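PDB 3JQQ: ferredoxin--NADP reductase, apicoplast from Plasmodium falciparum, which uses FAD to transfer electrons between ferredoxin and NADP(H) in the apicoplast and may serve the terminal step of isoprenoid precursor biosynthesis. Local coordinates for residues Ile56-Asn61 / Tyr135-Gly140. The protein carries 1 engineered substitution. Sequence-based numbering, arbitrary orientation.
Sequences IIPYYN and YGYCSG. With FAD (flavin-adenine dinucleotide), chain I.
Pro58 lays the CB-CG side of its ring against the Tyr137 ring, CG lying 3.5 Å from Tyr137 CE2, and the same CG reaches Cys138 CB at 3.8 Å. The compact proline ring thus rests on two side chains of the first turn of helix 137-144, while the small Cys138 lets the backbones approach closely. Beside it, Ile56 CG2 meets Cys138 SG at 4.2 Å and continues the apolar layer to Ile118. With CG anti to the backbone N (chi1 179°), the Tyr137 ring lies on the side of CA away from the amide that binds FAD and reaches the turn. On the turn, Tyr59 brings CD2 and CE2 obliquely beside Tyr137 CE1, the two ring planes inclined at 48°. Both phenols bring polarity to this outer side: Tyr137 OH donates to a water that in turn donates to Pro58 O, and a second water joins Tyr59 OH to Tyr137 O. Across the helix start, Tyr137 N donates to FAD O2A (2.7 Å), Cys138 N to FAD O1P (2.9 Å, nearly straight at 173°), and Ser139 N and OG both to FAD O2P. Gly136 suits its place because a side chain would run into that oxygen. Here a type II turn packs against the helix, whose N-terminal amides grip the FAD pyrophosphate, a feature of the FAD-binding barrel domain of plant-type ferredoxin-NADP reductases.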
# COMPACT_ATOMS: atom_id res chain seq x y z
N ILE B 56 1.19 -17.29 1.32
CA ILE B 56 2.31 -17.84 2.05
C ILE B 56 2.07 -17.58 3.53
O ILE B 56 1.76 -16.45 3.91
CB ILE B 56 3.65 -17.20 1.63
CG1 ILE B 56 4.02 -17.62 0.20
CG2 ILE B 56 4.75 -17.59 2.59
CD1 ILE B 56 5.24 -16.90 -0.35
N ILE B 57 2.18 -18.62 4.35
CA ILE B 57 2.04 -18.45 5.80
C ILE B 57 3.41 -18.41 6.46
O ILE B 57 4.07 -19.44 6.61
CB ILE B 57 1.22 -19.59 6.44
CG1 ILE B 57 -0.14 -19.72 5.76
CG2 ILE B 57 1.05 -19.35 7.94
CD1 ILE B 57 -0.86 -21.02 6.09
N PRO B 58 3.85 -17.21 6.87
CA PRO B 58 5.18 -17.06 7.46
C PRO B 58 5.31 -17.82 8.78
O PRO B 58 4.38 -17.82 9.59
CB PRO B 58 5.27 -15.55 7.72
CG PRO B 58 4.15 -14.92 6.95
CD PRO B 58 3.08 -15.96 6.86
N TYR B 59 6.46 -18.47 8.96
CA TYR B 59 6.79 -19.15 10.22
C TYR B 59 5.85 -20.31 10.60
O TYR B 59 5.81 -20.71 11.76
CB TYR B 59 6.89 -18.14 11.37
CG TYR B 59 7.83 -16.98 11.10
CD1 TYR B 59 9.21 -17.13 11.22
CD2 TYR B 59 7.33 -15.74 10.72
CE1 TYR B 59 10.06 -16.07 10.97
CE2 TYR B 59 8.18 -14.68 10.47
CZ TYR B 59 9.54 -14.84 10.60
OH TYR B 59 10.38 -13.78 10.35
N TYR B 60 5.12 -20.84 9.63
CA TYR B 60 4.25 -21.99 9.88
C TYR B 60 5.05 -23.23 10.25
O TYR B 60 6.14 -23.47 9.71
CB TYR B 60 3.35 -22.29 8.67
CG TYR B 60 2.35 -23.41 8.91
CD1 TYR B 60 1.03 -23.12 9.23
CD2 TYR B 60 2.72 -24.74 8.81
CE1 TYR B 60 0.11 -24.13 9.45
CE2 TYR B 60 1.81 -25.76 9.02
CZ TYR B 60 0.50 -25.45 9.34
OH TYR B 60 -0.41 -26.46 9.56
N ASN B 61 4.52 -24.02 11.18
CA ASN B 61 5.10 -25.30 11.57
C ASN B 61 4.00 -26.30 11.93
O ASN B 61 2.84 -25.93 12.06
CB ASN B 61 6.07 -25.12 12.75
CG ASN B 61 6.77 -26.41 13.13
OD1 ASN B 61 6.89 -27.34 12.32
ND2 ASN B 61 7.25 -26.48 14.37
N TYR B 135 11.61 -5.34 9.41
CA TYR B 135 11.02 -5.89 8.19
C TYR B 135 9.53 -6.13 8.34
O TYR B 135 9.04 -6.36 9.44
CB TYR B 135 11.71 -7.20 7.80
CG TYR B 135 13.14 -7.01 7.39
CD1 TYR B 135 14.15 -6.97 8.35
CD2 TYR B 135 13.49 -6.86 6.06
CE1 TYR B 135 15.47 -6.79 7.99
CE2 TYR B 135 14.81 -6.68 5.69
CZ TYR B 135 15.79 -6.64 6.66
OH TYR B 135 17.10 -6.46 6.29
N GLY B 136 8.80 -6.09 7.23
CA GLY B 136 7.42 -6.54 7.22
C GLY B 136 7.39 -7.92 7.85
O GLY B 136 8.43 -8.53 8.07
N TYR B 137 6.19 -8.42 8.13
CA TYR B 137 6.05 -9.73 8.79
C TYR B 137 6.51 -10.88 7.89
O TYR B 137 7.39 -11.65 8.26
CB TYR B 137 4.61 -9.94 9.26
CG TYR B 137 4.36 -11.27 9.93
CD1 TYR B 137 5.02 -11.62 11.10
CD2 TYR B 137 3.46 -12.19 9.39
CE1 TYR B 137 4.79 -12.84 11.72
CE2 TYR B 137 3.23 -13.41 9.99
CZ TYR B 137 3.89 -13.73 11.16
OH TYR B 137 3.66 -14.94 11.76
N CYS B 138 5.90 -10.99 6.71
CA CYS B 138 6.32 -11.99 5.74
C CYS B 138 7.67 -11.62 5.11
O CYS B 138 8.51 -12.49 4.88
CB CYS B 138 5.25 -12.16 4.65
SG CYS B 138 5.50 -13.57 3.56
N SER B 139 7.88 -10.33 4.84
CA SER B 139 9.13 -9.87 4.23
C SER B 139 10.37 -10.38 4.96
O SER B 139 11.33 -10.84 4.34
CB SER B 139 9.16 -8.35 4.14
OG SER B 139 8.07 -7.87 3.37
N GLY B 140 10.35 -10.29 6.29
CA GLY B 140 11.48 -10.75 7.10
C GLY B 140 11.64 -12.26 7.03
O GLY B 140 12.76 -12.77 7.02
PA FAD I . 3.32 -6.32 6.86
O1A FAD I . 1.95 -6.94 6.65
O2A FAD I . 3.97 -6.87 8.10
O5B FAD I . 3.21 -4.72 6.89
C5B FAD I . 2.76 -4.00 5.76
C4B FAD I . 3.63 -2.77 5.53
O4B FAD I . 3.70 -1.97 6.70
C3B FAD I . 5.05 -3.16 5.17
O3B FAD I . 5.54 -2.24 4.22
C2B FAD I . 5.81 -2.99 6.47
O2B FAD I . 7.14 -2.57 6.23
C1B FAD I . 5.03 -1.91 7.20
N9A FAD I . 5.01 -2.14 8.66
C8A FAD I . 4.63 -3.27 9.32
N7A FAD I . 4.75 -3.06 10.66
C5A FAD I . 5.19 -1.79 10.85
C6A FAD I . 5.48 -1.07 12.00
N6A FAD I . 5.41 -1.65 13.20
N1A FAD I . 5.92 0.23 11.88
C2A FAD I . 6.08 0.80 10.63
N3A FAD I . 5.80 0.07 9.50
C4A FAD I . 5.36 -1.21 9.61
N1 FAD I . 3.49 -8.57 -2.81
C2 FAD I . 4.64 -8.97 -3.47
O2 FAD I . 5.73 -8.65 -3.00
N3 FAD I . 4.56 -9.71 -4.63
C4 FAD I . 3.33 -10.05 -5.14
O4 FAD I . 3.25 -10.71 -6.18
C4X FAD I . 2.17 -9.65 -4.49
N5 FAD I . 0.94 -10.00 -5.00
C5X FAD I . -0.20 -9.60 -4.34
C6 FAD I . -1.45 -9.95 -4.86
C7 FAD I . -2.60 -9.55 -4.21
C7M FAD I . -3.95 -9.93 -4.77
C8 FAD I . -2.51 -8.80 -3.03
C8M FAD I . -3.75 -8.36 -2.31
C9 FAD I . -1.27 -8.46 -2.52
C9A FAD I . -0.11 -8.85 -3.16
N10 FAD I . 1.13 -8.50 -2.64
C10 FAD I . 2.26 -8.91 -3.32
C1' FAD I . 1.26 -7.85 -1.28
C2' FAD I . 1.71 -8.85 -0.20
O2' FAD I . 0.68 -9.78 0.02
C3' FAD I . 2.05 -8.25 1.17
O3' FAD I . 1.10 -7.27 1.54
C4' FAD I . 3.46 -7.67 1.27
O4' FAD I . 4.39 -8.71 1.13
C5' FAD I . 3.67 -7.02 2.63
O5' FAD I . 3.51 -8.02 3.61
P FAD I . 4.41 -8.06 4.94
O1P FAD I . 3.85 -9.09 5.90
O2P FAD I . 5.86 -8.34 4.63
O3P FAD I . 4.24 -6.58 5.57
O HOH W 1 1.87 -16.33 10.43
O HOH W 2 9.33 -11.53 9.97